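Local structure of LPXTG cell wall surface protein (Streptococcus gordonii, 4IGB) at residues 301-306 and 395-400; 142-147 and 155-160; 220-225 and 326-331. The protein is probably an adhesin, a surface protein attached to the peptidoglycan of the cell wall, represented here by its N-terminal N1 and N2 domains. All coordinates share one frame; numbering follows the deposited sequence.

Interaction 1 of 3, residues 301-306 and 395-400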
ATOM      1  N   ALA B 301     -19.534 -32.731   1.900  1.00 36.93           N
ATOM      2  CA  ALA B 301     -18.234 -32.777   2.560  1.00 39.36           C
ATOM      3  C   ALA B 301     -17.447 -34.005   2.136  1.00 36.42           C
ATOM      4  O   ALA B 301     -16.227 -34.054   2.273  1.00 40.64           O
ATOM      5  CB  ALA B 301     -18.409 -32.767   4.069  1.00 34.18           C
ATOM      6  N   GLU B 302     -18.158 -35.001   1.626  1.00 38.84           N
ATOM      7  CA  GLU B 302     -17.533 -36.254   1.252  1.00 42.85           C
ATOM      8  C   GLU B 302     -18.362 -36.948   0.187  1.00 36.60           C
ATOM      9  O   GLU B 302     -19.578 -36.800   0.134  1.00 48.02           O
ATOM     10  CB  GLU B 302     -17.346 -37.159   2.481  1.00 64.09           C
ATOM     11  CG  GLU B 302     -18.527 -38.070   2.815  1.00 95.83           C
ATOM     12  CD  GLU B 302     -19.670 -37.374   3.563  1.00117.05           C
ATOM     13  OE1 GLU B 302     -19.758 -36.122   3.531  1.00121.76           O
ATOM     14  OE2 GLU B 302     -20.485 -38.095   4.187  1.00118.22           O
ATOM     15  N   ILE B 303     -17.687 -37.686  -0.677  1.00 42.00           N
ATOM     16  CA  ILE B 303     -18.349 -38.445  -1.721  1.00 46.21           C
ATOM     17  C   ILE B 303     -17.609 -39.756  -1.932  1.00 51.01           C
ATOM     18  O   ILE B 303     -16.423 -39.866  -1.601  1.00 33.80           O
ATOM     19  CB  ILE B 303     -18.317 -37.703  -3.061  1.00 39.05           C
ATOM     20  CG1 ILE B 303     -16.873 -37.334  -3.399  1.00 52.66           C
ATOM     21  CG2 ILE B 303     -19.195 -36.471  -3.023  1.00 35.91           C
ATOM     22  CD1 ILE B 303     -16.652 -36.973  -4.839  1.00 49.02           C
ATOM     23  N   PRO B 304     -18.308 -40.760  -2.481  1.00 48.02           N
ATOM     24  CA  PRO B 304     -17.628 -41.942  -3.006  1.00 47.05           C
ATOM     25  C   PRO B 304     -16.705 -41.536  -4.146  1.00 51.05           C
ATOM     26  O   PRO B 304     -17.043 -40.657  -4.943  1.00 37.93           O
ATOM     27  CB  PRO B 304     -18.777 -42.795  -3.553  1.00 47.56           C
ATOM     28  CG  PRO B 304     -19.923 -41.846  -3.735  1.00 51.05           C
ATOM     29  CD  PRO B 304     -19.771 -40.852  -2.630  1.00 51.01           C
ATOM     30  N   ALA B 305     -15.547 -42.178  -4.213  1.00 48.40           N
ATOM     31  CA  ALA B 305     -14.570 -41.902  -5.252  1.00 40.96           C
ATOM     32  C   ALA B 305     -15.028 -42.496  -6.575  1.00 51.45           C
ATOM     33  O   ALA B 305     -14.347 -43.347  -7.153  1.00 44.96           O
ATOM     34  CB  ALA B 305     -13.210 -42.467  -4.855  1.00 39.76           C
ATOM     35  N   LYS B 306     -16.184 -42.042  -7.050  1.00 36.45           N
ATOM     36  CA  LYS B 306     -16.761 -42.551  -8.287  1.00 32.37           C
ATOM     37  C   LYS B 306     -17.123 -41.433  -9.248  1.00 31.08           C
ATOM     38  O   LYS B 306     -17.417 -40.324  -8.831  1.00 39.58           O
ATOM     39  CB  LYS B 306     -18.021 -43.379  -7.995  1.00 36.82           C
ATOM     40  CG  LYS B 306     -17.756 -44.804  -7.542  1.00 54.41           C
ATOM     41  CD  LYS B 306     -18.370 -45.085  -6.181  1.00 61.68           C
ATOM     42  CE  LYS B 306     -18.501 -46.583  -5.938  1.00 77.97           C
ATOM     43  NZ  LYS B 306     -17.233 -47.312  -6.248  1.00 90.77           N
ATOM     44  N   THR B 395     -20.839 -28.775 -10.281  1.00 26.30           N
ATOM     45  CA  THR B 395     -19.885 -29.651 -10.956  1.00 24.02           C
ATOM     46  C   THR B 395     -20.228 -31.106 -10.646  1.00 39.55           C
ATOM     47  O   THR B 395     -21.102 -31.388  -9.815  1.00 30.24           O
ATOM     48  CB  THR B 395     -18.429 -29.401 -10.499  1.00 15.50           C
ATOM     49  OG1 THR B 395     -18.255 -29.893  -9.168  1.00 23.82           O
ATOM     50  CG2 THR B 395     -18.084 -27.928 -10.538  1.00 23.63           C
ATOM     51  N   ALA B 396     -19.534 -32.032 -11.308  1.00 29.47           N
ATOM     52  CA  ALA B 396     -19.647 -33.448 -10.966  1.00 31.79           C
ATOM     53  C   ALA B 396     -18.338 -34.170 -11.270  1.00 27.04           C
ATOM     54  O   ALA B 396     -17.697 -33.894 -12.269  1.00 24.54           O
ATOM     55  CB  ALA B 396     -20.818 -34.095 -11.706  1.00 26.22           C
ATOM     56  N   THR B 397     -17.943 -35.083 -10.394  1.00 32.48           N
ATOM     57  CA  THR B 397     -16.731 -35.856 -10.613  1.00 33.44           C
ATOM     58  C   THR B 397     -16.783 -36.556 -11.967  1.00 32.78           C
ATOM     59  O   THR B 397     -17.864 -36.874 -12.470  1.00 32.09           O
ATOM     60  CB  THR B 397     -16.526 -36.890  -9.506  1.00 34.39           C
ATOM     61  OG1 THR B 397     -17.654 -37.780  -9.470  1.00 31.80           O
ATOM     62  CG2 THR B 397     -16.403 -36.190  -8.165  1.00 23.72           C
ATOM     63  N   ASN B 398     -15.611 -36.754 -12.569  1.00 36.33           N
ATOM     64  CA  ASN B 398     -15.495 -37.496 -13.823  1.00 31.69           C
ATOM     65  C   ASN B 398     -14.734 -38.795 -13.578  1.00 36.30           C
ATOM     66  O   ASN B 398     -14.444 -39.143 -12.435  1.00 37.23           O
ATOM     67  CB  ASN B 398     -14.809 -36.656 -14.899  1.00 26.61           C
ATOM     68  CG  ASN B 398     -13.433 -36.190 -14.475  1.00 32.13           C
ATOM     69  OD1 ASN B 398     -12.645 -36.965 -13.937  1.00 33.69           O
ATOM     70  ND2 ASN B 398     -13.150 -34.907 -14.682  1.00 33.03           N
ATOM     71  N   LYS B 399     -14.419 -39.514 -14.645  1.00 34.84           N
ATOM     72  CA  LYS B 399     -13.742 -40.800 -14.510  1.00 41.43           C
ATOM     73  C   LYS B 399     -12.428 -40.703 -13.735  1.00 36.66           C
ATOM     74  O   LYS B 399     -12.053 -41.635 -13.020  1.00 39.55           O
ATOM     75  CB  LYS B 399     -13.510 -41.426 -15.886  1.00 44.46           C
ATOM     76  CG  LYS B 399     -14.730 -42.127 -16.443  1.00 41.22           C
ATOM     77  CD  LYS B 399     -15.060 -43.343 -15.601  1.00 60.25           C
ATOM     78  CE  LYS B 399     -16.474 -43.848 -15.866  1.00 70.08           C
ATOM     79  NZ  LYS B 399     -16.766 -44.002 -17.319  1.00 65.24           N
ATOM     80  N   LYS B 400     -11.740 -39.570 -13.860  1.00 25.83           N
ATOM     81  CA  LYS B 400     -10.416 -39.423 -13.255  1.00 24.13           C
ATOM     82  C   LYS B 400     -10.432 -39.454 -11.738  1.00 36.31           C
ATOM     83  O   LYS B 400      -9.382 -39.600 -11.111  1.00 38.38           O
ATOM     84  CB  LYS B 400      -9.737 -38.141 -13.715  1.00 26.20           C
ATOM     85  CG  LYS B 400      -9.734 -37.936 -15.205  1.00 35.03           C
ATOM     86  CD  LYS B 400      -8.760 -36.825 -15.571  1.00 44.85           C
ATOM     87  CE  LYS B 400      -9.269 -36.025 -16.751  1.00 52.83           C
ATOM     88  NZ  LYS B 400      -8.226 -35.101 -17.267  1.00 66.26           N
TER

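Interaction 2 of 3, residues 142-147 and 155-160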
ATOM      1  N   SER B 142       8.265   6.785  15.068  1.00 18.30           N
ATOM      2  CA  SER B 142       7.611   7.139  16.321  1.00 20.83           C
ATOM      3  C   SER B 142       6.132   7.291  16.089  1.00 23.59           C
ATOM      4  O   SER B 142       5.664   7.316  14.948  1.00 15.27           O
ATOM      5  CB  SER B 142       8.117   8.479  16.835  1.00 23.30           C
ATOM      6  OG  SER B 142       7.478   9.527  16.123  1.00 25.09           O
ATOM      7  N   GLU B 143       5.387   7.431  17.177  1.00 21.02           N
ATOM      8  CA  GLU B 143       3.988   7.772  17.031  1.00 19.38           C
ATOM      9  C   GLU B 143       3.688   9.150  17.604  1.00 21.06           C
ATOM     10  O   GLU B 143       2.600   9.393  18.095  1.00 23.59           O
ATOM     11  CB  GLU B 143       3.091   6.671  17.606  1.00 22.90           C
ATOM     12  CG  GLU B 143       3.193   5.370  16.814  1.00 22.13           C
ATOM     13  CD  GLU B 143       2.380   4.230  17.406  1.00 23.18           C
ATOM     14  OE1 GLU B 143       1.576   3.634  16.675  1.00 25.78           O
ATOM     15  OE2 GLU B 143       2.561   3.908  18.597  1.00 26.22           O
ATOM     16  N   LEU B 144       4.655  10.060  17.522  1.00 21.62           N
ATOM     17  CA  LEU B 144       4.424  11.438  17.969  1.00 19.00           C
ATOM     18  C   LEU B 144       3.268  12.100  17.221  1.00 23.16           C
ATOM     19  O   LEU B 144       2.533  12.895  17.801  1.00 31.83           O
ATOM     20  CB  LEU B 144       5.654  12.327  17.765  1.00 18.23           C
ATOM     21  CG  LEU B 144       6.992  12.083  18.452  1.00 35.04           C
ATOM     22  CD1 LEU B 144       7.765  13.398  18.490  1.00 20.42           C
ATOM     23  CD2 LEU B 144       6.805  11.504  19.846  1.00 34.51           C
ATOM     24  N   TRP B 145       3.136  11.791  15.931  1.00 20.84           N
ATOM     25  CA  TRP B 145       2.239  12.517  15.039  1.00 22.40           C
ATOM     26  C   TRP B 145       1.029  11.681  14.636  1.00 34.53           C
ATOM     27  O   TRP B 145      -0.104  12.151  14.703  1.00 27.36           O
ATOM     28  CB  TRP B 145       3.008  12.981  13.800  1.00 23.52           C
ATOM     29  CG  TRP B 145       4.312  13.613  14.166  1.00 24.94           C
ATOM     30  CD1 TRP B 145       5.562  13.199  13.801  1.00 29.02           C
ATOM     31  CD2 TRP B 145       4.497  14.764  14.995  1.00 24.89           C
ATOM     32  NE1 TRP B 145       6.516  14.032  14.346  1.00 25.91           N
ATOM     33  CE2 TRP B 145       5.886  15.000  15.085  1.00 29.27           C
ATOM     34  CE3 TRP B 145       3.623  15.621  15.671  1.00 33.09           C
ATOM     35  CZ2 TRP B 145       6.421  16.060  15.820  1.00 33.04           C
ATOM     36  CZ3 TRP B 145       4.159  16.675  16.409  1.00 40.21           C
ATOM     37  CH2 TRP B 145       5.543  16.881  16.476  1.00 37.86           C
ATOM     38  N   GLU B 146       1.286  10.449  14.202  1.00 24.92           N
ATOM     39  CA  GLU B 146       0.237   9.488  13.889  1.00 26.08           C
ATOM     40  C   GLU B 146       0.643   8.145  14.464  1.00 28.39           C
ATOM     41  O   GLU B 146       1.822   7.912  14.745  1.00 21.71           O
ATOM     42  CB  GLU B 146       0.102   9.265  12.380  1.00 28.27           C
ATOM     43  CG  GLU B 146       0.035  10.484  11.503  1.00 46.91           C
ATOM     44  CD  GLU B 146       0.014  10.106  10.023  1.00 46.68           C
ATOM     45  OE1 GLU B 146      -0.048   8.893   9.706  1.00 41.81           O
ATOM     46  OE2 GLU B 146       0.066  11.022   9.178  1.00 53.62           O
ATOM     47  N   SER B 147      -0.337   7.261  14.599  1.00 23.28           N
ATOM     48  CA  SER B 147      -0.090   5.870  14.935  1.00 31.90           C
ATOM     49  C   SER B 147       0.623   5.165  13.776  1.00 22.19           C
ATOM     50  O   SER B 147       0.411   5.491  12.609  1.00 21.42           O
ATOM     51  CB  SER B 147      -1.416   5.155  15.219  1.00 30.77           C
ATOM     52  OG  SER B 147      -2.007   5.620  16.421  1.00 46.14           O
ATOM     53  N   VAL B 155      14.206  17.794   9.891  1.00 15.88           N
ATOM     54  CA  VAL B 155      14.008  18.474  11.155  1.00 22.25           C
ATOM     55  C   VAL B 155      14.547  17.598  12.279  1.00 17.12           C
ATOM     56  O   VAL B 155      14.014  16.518  12.531  1.00 22.75           O
ATOM     57  CB  VAL B 155      12.523  18.744  11.418  1.00 25.75           C
ATOM     58  CG1 VAL B 155      12.377  19.546  12.688  1.00 21.61           C
ATOM     59  CG2 VAL B 155      11.899  19.483  10.237  1.00 24.37           C
ATOM     60  N   PRO B 156      15.598  18.057  12.966  1.00 20.01           N
ATOM     61  CA  PRO B 156      16.161  17.253  14.052  1.00 23.57           C
ATOM     62  C   PRO B 156      15.145  16.910  15.140  1.00 30.22           C
ATOM     63  O   PRO B 156      14.203  17.667  15.432  1.00 24.19           O
ATOM     64  CB  PRO B 156      17.233  18.173  14.651  1.00 23.82           C
ATOM     65  CG  PRO B 156      17.539  19.151  13.582  1.00 23.39           C
ATOM     66  CD  PRO B 156      16.274  19.361  12.845  1.00 20.24           C
ATOM     67  N   TYR B 157      15.349  15.743  15.733  1.00 22.70           N
ATOM     68  CA  TYR B 157      14.786  15.436  17.036  1.00 26.76           C
ATOM     69  C   TYR B 157      15.978  15.227  17.938  1.00 25.44           C
ATOM     70  O   TYR B 157      16.918  14.538  17.567  1.00 20.66           O
ATOM     71  CB  TYR B 157      13.917  14.184  16.971  1.00 20.60           C
ATOM     72  CG  TYR B 157      12.643  14.432  16.214  1.00 30.66           C
ATOM     73  CD1 TYR B 157      11.536  14.975  16.856  1.00 21.68           C
ATOM     74  CD2 TYR B 157      12.555  14.163  14.853  1.00 21.48           C
ATOM     75  CE1 TYR B 157      10.373  15.227  16.174  1.00 26.08           C
ATOM     76  CE2 TYR B 157      11.390  14.404  14.158  1.00 25.65           C
ATOM     77  CZ  TYR B 157      10.298  14.942  14.827  1.00 25.71           C
ATOM     78  OH  TYR B 157       9.119  15.195  14.160  1.00 24.14           O
ATOM     79  N   VAL B 158      15.954  15.835  19.114  1.00 25.05           N
ATOM     80  CA  VAL B 158      17.127  15.815  19.965  1.00 24.10           C
ATOM     81  C   VAL B 158      16.783  15.669  21.444  1.00 28.02           C
ATOM     82  O   VAL B 158      15.649  15.915  21.874  1.00 27.37           O
ATOM     83  CB  VAL B 158      17.990  17.098  19.777  1.00 40.24           C
ATOM     84  CG1 VAL B 158      18.340  17.309  18.309  1.00 28.01           C
ATOM     85  CG2 VAL B 158      17.262  18.320  20.331  1.00 33.57           C
ATOM     86  N   ASP B 159      17.781  15.237  22.204  1.00 24.46           N
ATOM     87  CA  ASP B 159      17.770  15.375  23.651  1.00 29.10           C
ATOM     88  C   ASP B 159      19.166  15.788  24.095  1.00 34.73           C
ATOM     89  O   ASP B 159      20.052  15.990  23.260  1.00 27.27           O
ATOM     90  CB  ASP B 159      17.279  14.103  24.352  1.00 26.82           C
ATOM     91  CG  ASP B 159      18.200  12.918  24.150  1.00 32.84           C
ATOM     92  OD1 ASP B 159      19.326  13.090  23.634  1.00 34.93           O
ATOM     93  OD2 ASP B 159      17.795  11.799  24.531  1.00 29.99           O
ATOM     94  N   ALA B 160      19.359  15.925  25.403  1.00 36.60           N
ATOM     95  CA  ALA B 160      20.609  16.447  25.946  1.00 35.82           C
ATOM     96  C   ALA B 160      21.823  15.644  25.494  1.00 31.82           C
ATOM     97  O   ALA B 160      22.900  16.193  25.298  1.00 33.47           O
ATOM     98  CB  ALA B 160      20.542  16.492  27.465  1.00 39.56           C
TER

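Interaction 3 of 3, residues 220-225 and 326-331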
ATOM      1  N   VAL B 220       2.069   2.687 -10.816  1.00 18.42           N
ATOM      2  CA  VAL B 220       0.872   2.985 -10.051  1.00 15.90           C
ATOM      3  C   VAL B 220      -0.389   2.669 -10.855  1.00 21.40           C
ATOM      4  O   VAL B 220      -0.495   3.007 -12.050  1.00 18.61           O
ATOM      5  CB  VAL B 220       0.890   4.450  -9.533  1.00 16.50           C
ATOM      6  CG1 VAL B 220      -0.430   4.827  -8.911  1.00 15.44           C
ATOM      7  CG2 VAL B 220       1.998   4.609  -8.523  1.00 14.77           C
ATOM      8  N   ASN B 221      -1.325   2.006 -10.188  1.00 16.53           N
ATOM      9  CA  ASN B 221      -2.603   1.639 -10.776  1.00 23.09           C
ATOM     10  C   ASN B 221      -3.648   2.741 -10.609  1.00 18.54           C
ATOM     11  O   ASN B 221      -4.383   3.045 -11.547  1.00 21.27           O
ATOM     12  CB  ASN B 221      -3.122   0.343 -10.148  1.00 17.54           C
ATOM     13  CG  ASN B 221      -4.483  -0.081 -10.710  1.00 17.83           C
ATOM     14  OD1 ASN B 221      -5.518   0.250 -10.150  1.00 21.88           O
ATOM     15  ND2 ASN B 221      -4.477  -0.802 -11.811  1.00 24.05           N
ATOM     16  N   LEU B 222      -3.702   3.354  -9.428  1.00 16.92           N
ATOM     17  CA  LEU B 222      -4.727   4.364  -9.160  1.00 11.31           C
ATOM     18  C   LEU B 222      -4.236   5.502  -8.274  1.00 19.26           C
ATOM     19  O   LEU B 222      -3.664   5.276  -7.194  1.00 19.32           O
ATOM     20  CB  LEU B 222      -5.969   3.693  -8.559  1.00 12.29           C
ATOM     21  CG  LEU B 222      -7.175   4.536  -8.110  1.00 25.47           C
ATOM     22  CD1 LEU B 222      -7.590   5.501  -9.183  1.00 29.38           C
ATOM     23  CD2 LEU B 222      -8.353   3.643  -7.770  1.00 28.37           C
ATOM     24  N   ARG B 223      -4.463   6.730  -8.728  1.00 15.14           N
ATOM     25  CA  ARG B 223      -4.130   7.906  -7.936  1.00 16.06           C
ATOM     26  C   ARG B 223      -5.378   8.718  -7.621  1.00 22.90           C
ATOM     27  O   ARG B 223      -6.038   9.250  -8.520  1.00 19.62           O
ATOM     28  CB  ARG B 223      -3.114   8.795  -8.645  1.00 16.83           C
ATOM     29  CG  ARG B 223      -2.708  10.007  -7.814  1.00 13.23           C
ATOM     30  CD  ARG B 223      -2.856  11.302  -8.591  1.00 23.00           C
ATOM     31  NE  ARG B 223      -4.252  11.628  -8.855  1.00 23.40           N
ATOM     32  CZ  ARG B 223      -4.647  12.678  -9.570  1.00 22.49           C
ATOM     33  NH1 ARG B 223      -3.751  13.497 -10.101  1.00 19.70           N
ATOM     34  NH2 ARG B 223      -5.939  12.912  -9.752  1.00 23.25           N
ATOM     35  N   LEU B 224      -5.709   8.809  -6.341  1.00 17.23           N
ATOM     36  CA  LEU B 224      -6.905   9.529  -5.946  1.00 16.20           C
ATOM     37  C   LEU B 224      -6.560  10.884  -5.347  1.00 20.81           C
ATOM     38  O   LEU B 224      -5.682  10.981  -4.505  1.00 19.46           O
ATOM     39  CB  LEU B 224      -7.709   8.719  -4.933  1.00 22.93           C
ATOM     40  CG  LEU B 224      -8.860   9.523  -4.307  1.00 22.63           C
ATOM     41  CD1 LEU B 224     -10.007   9.648  -5.302  1.00 21.76           C
ATOM     42  CD2 LEU B 224      -9.341   8.884  -3.016  1.00 19.49           C
ATOM     43  N   MET B 225      -7.253  11.923  -5.800  1.00 21.00           N
ATOM     44  CA  MET B 225      -7.206  13.233  -5.165  1.00 19.19           C
ATOM     45  C   MET B 225      -8.609  13.675  -4.818  1.00 20.29           C
ATOM     46  O   MET B 225      -9.578  13.251  -5.435  1.00 27.96           O
ATOM     47  CB  MET B 225      -6.638  14.286  -6.098  1.00 22.48           C
ATOM     48  CG  MET B 225      -5.151  14.299  -6.240  1.00 22.80           C
ATOM     49  SD  MET B 225      -4.702  15.665  -7.309  1.00 26.83           S
ATOM     50  CE  MET B 225      -2.902  15.564  -7.227  1.00 21.04           C
ATOM     51  N   ILE B 326     -12.183   0.759  -0.622  1.00 17.15           N
ATOM     52  CA  ILE B 326     -11.274   0.930  -1.760  1.00 26.24           C
ATOM     53  C   ILE B 326     -11.295   2.396  -2.188  1.00 29.42           C
ATOM     54  O   ILE B 326     -12.266   3.114  -1.910  1.00 18.04           O
ATOM     55  CB  ILE B 326     -11.669   0.037  -2.955  1.00 17.26           C
ATOM     56  CG1 ILE B 326     -13.139   0.275  -3.327  1.00 25.46           C
ATOM     57  CG2 ILE B 326     -11.440  -1.444  -2.615  1.00 18.77           C
ATOM     58  CD1 ILE B 326     -13.611  -0.491  -4.552  1.00 20.48           C
ATOM     59  N   LEU B 327     -10.236   2.836  -2.868  1.00 20.45           N
ATOM     60  CA  LEU B 327     -10.027   4.258  -3.130  1.00 20.09           C
ATOM     61  C   LEU B 327     -11.086   4.884  -4.030  1.00 29.90           C
ATOM     62  O   LEU B 327     -11.350   6.088  -3.939  1.00 22.27           O
ATOM     63  CB  LEU B 327      -8.648   4.499  -3.743  1.00 18.57           C
ATOM     64  CG  LEU B 327      -7.445   4.130  -2.877  1.00 23.16           C
ATOM     65  CD1 LEU B 327      -6.175   4.341  -3.668  1.00 21.18           C
ATOM     66  CD2 LEU B 327      -7.426   4.956  -1.596  1.00 20.19           C
ATOM     67  N   ALA B 328     -11.674   4.082  -4.913  1.00 23.86           N
ATOM     68  CA  ALA B 328     -12.681   4.590  -5.843  1.00 26.57           C
ATOM     69  C   ALA B 328     -13.449   3.451  -6.475  1.00 29.50           C
ATOM     70  O   ALA B 328     -13.057   2.284  -6.361  1.00 25.90           O
ATOM     71  CB  ALA B 328     -12.037   5.442  -6.915  1.00 26.79           C
ATOM     72  N   ALA B 329     -14.538   3.802  -7.153  1.00 23.86           N
ATOM     73  CA  ALA B 329     -15.390   2.814  -7.781  1.00 24.85           C
ATOM     74  C   ALA B 329     -14.568   1.953  -8.727  1.00 22.35           C
ATOM     75  O   ALA B 329     -13.725   2.457  -9.460  1.00 26.22           O
ATOM     76  CB  ALA B 329     -16.549   3.495  -8.518  1.00 26.47           C
ATOM     77  N   PRO B 330     -14.813   0.641  -8.709  1.00 26.69           N
ATOM     78  CA  PRO B 330     -14.016  -0.285  -9.518  1.00 20.95           C
ATOM     79  C   PRO B 330     -14.378  -0.199 -10.986  1.00 25.68           C
ATOM     80  O   PRO B 330     -15.504   0.159 -11.334  1.00 23.46           O
ATOM     81  CB  PRO B 330     -14.409  -1.654  -8.967  1.00 26.50           C
ATOM     82  CG  PRO B 330     -15.803  -1.461  -8.444  1.00 30.88           C
ATOM     83  CD  PRO B 330     -15.857  -0.046  -7.928  1.00 21.79           C
ATOM     84  N   SER B 331     -13.410  -0.513 -11.837  1.00 20.19           N
ATOM     85  CA  SER B 331     -13.633  -0.615 -13.266  1.00 26.82           C
ATOM     86  C   SER B 331     -13.994  -2.046 -13.654  1.00 27.13           C
ATOM     87  O   SER B 331     -14.591  -2.287 -14.699  1.00 25.27           O
ATOM     88  CB  SER B 331     -12.373  -0.175 -14.011  1.00 30.75           C
ATOM     89  OG  SER B 331     -12.054   1.162 -13.658  1.00 42.01           O
TER

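Interaction 1 of 3, residues 301-306 and 395-400
Thr-397 is where residues 395-400 meet residues 301-306, gripping the backbone of Lys-306 and pressing a methyl group on Ile-303. Two residues earlier, Thr-395 binds its strand to the neighbouring strand 310-317 through backbone bonds with Val-311, and its OG1 also holds the Val-311 carbonyl. At Thr-397 the strand ends. With chi1 at 59°, OG1 stands between the backbone N and the carbonyl carbon, while CG2 is anti to the carbonyl carbon, beside the backbone N, and meets Ile-303. OG1 donates to Lys-306 O at 2.6 Å, in the carbonyl plane and on a lone pair, with a C=O...donor angle of 145°; Ala-305, the centre of an inverse gamma turn, precedes Lys-306. Thr-397 OG1 is also hydrogen-bonded to Gln-309 N, so the buried hydroxyl serves two backbone groups. CG2 and Ile-303 CD1 meet tip to tip at 3.4 Å, tighter than usual for two carbons. Next comes Asn-398, whose OD1 takes the amide of Lys-400 in an Asx turn (OD1 to N 2.8 Å), while ND2, bonded to Asp-344 and the carbonyl of Glu-341, ties the residue to the beginning of strand 343-352. The contact as a whole is a side-chain-to-backbone clasp: a threonine at the end of strand 389-397 holds the turn of the antiparallel beta-hairpin 295-304/310-317 in the N2 domain.

Interaction 2 of 3, residues 142-147 and 155-160
The backbone at Leu-144 and Trp-145 follows an irregular loop, whereas Tyr-157 belongs to the short extended strand 157-158, and the contact between them is made by side chains alone. The loop is that of the beta-hairpin 135-142/149-153 in the N1 domain, and it opens with an ST turn in which Ser-142 OG accepts the amide of Leu-144, at 3.2 Å from OG to N and nearly straight. Leu-144 and Tyr-157 run antiparallel side by side, so that Leu-144 CD1 lies against Tyr-157 CE1 at 3.9 Å. Tyr-157 CG stands beside its own backbone N (chi1 -71°), which lets the phenol reach the loop. Leu-144 has a second neighbour in its own segment: its CB sits over the centre of the Trp-145 ring, 3.7 Å above the plane, and covers one indole face. That ring crosses the tyrosine at a slant and offers it its edge, with an apolar touch of Trp-145 CZ2 on Tyr-157 CE1 at 4.1 Å. The indole also meets the ring of Tyr-65 at an incline. Tyr-157 OH is hydrogen-bonded to Glu-151 OE2, and OE1 of that carboxylate makes a weak bond with the indole N-H, so Glu-151 links the two rings from the adjoining strand. A bound sodium ion lies about 10 Å from the tryptophan side chain. Between the rings themselves, Trp-145 NE1 donates to Tyr-157 OH at 2.9 Å, the oxygen only 14° out of the indole plane; the bond is bent (137° at the hydrogen), consistent with the N-H being shared with Glu-151 OE1.

Interaction 3 of 3, residues 220-225 and 326-331
Leu-222 and Leu-224 both turn their side chains from one face of strand 220-226 toward Leu-327 and Ala-328, while Arg-223 between them points away. The side chains of Leu-222 and Leu-327 run antiparallel, bringing one branch of Leu-222 alongside the base of the other residue: CD2 of Leu-222 is 4.1 Å from Leu-327 CB. The same methyl is 4.2 Å from Ala-328 CB, so a single branch touches the CB atoms of two successive residues of the loop. This reach comes from an extended first torsion, which sets CG of Leu-222 opposite its backbone N (chi1 177°). Leu-224 meets the loop differently. Its CD2 lies 3.6 Å from the carbonyl O of Leu-327, and its CB is 4.5 Å from Leu-327 CB. All four residues are buried, and no hydrogen bond crosses between the segments. The contact joins two domains: the strand belongs to N1, and the loop between strands 310-317 and 333-338 belongs to N2. At the start of this run, Asn-221 and Leu-222 together face Arg-263 in a classic beta bulge, where the chain turns a corner. Leu-327 also packs on Arg-263 and Ala-261 of strand 261-264, and its backbone N bonds to Glu-288 OE1; Ala-328 rests on Ile-17 of strand 14-19. On the far face of the strand, the guanidinium of Arg-223 is bound to Gln-233 OE1 and to the carbonyl of Ile-17, and Met-225 CG lies over its centre, 3.7 Å above the plane.

Overall arrangement
Interactions 1 and 2 lie on opposite sides of the chain's centre, their own centres 62 Å apart, one within N2 and the other within N1. Interaction 3 sits nearer the middle, where these domains meet, and has the largest buried area of the three. It has no hydrogen bond across its segments and is carried by aliphatic side chains, one of which lies on a backbone carbonyl, whereas each of the others combines one side-chain hydrogen bond with a small hydrocarbon touch. In interaction 1 the bond joins a buried hydroxyl to a backbone carbonyl; in interaction 2, which is only partly buried and includes an exposed tryptophan, it links two aromatic side chains. Interactions 1 and 3 both include a segment of N2, yet their nearest atoms remain about 26 Å apart.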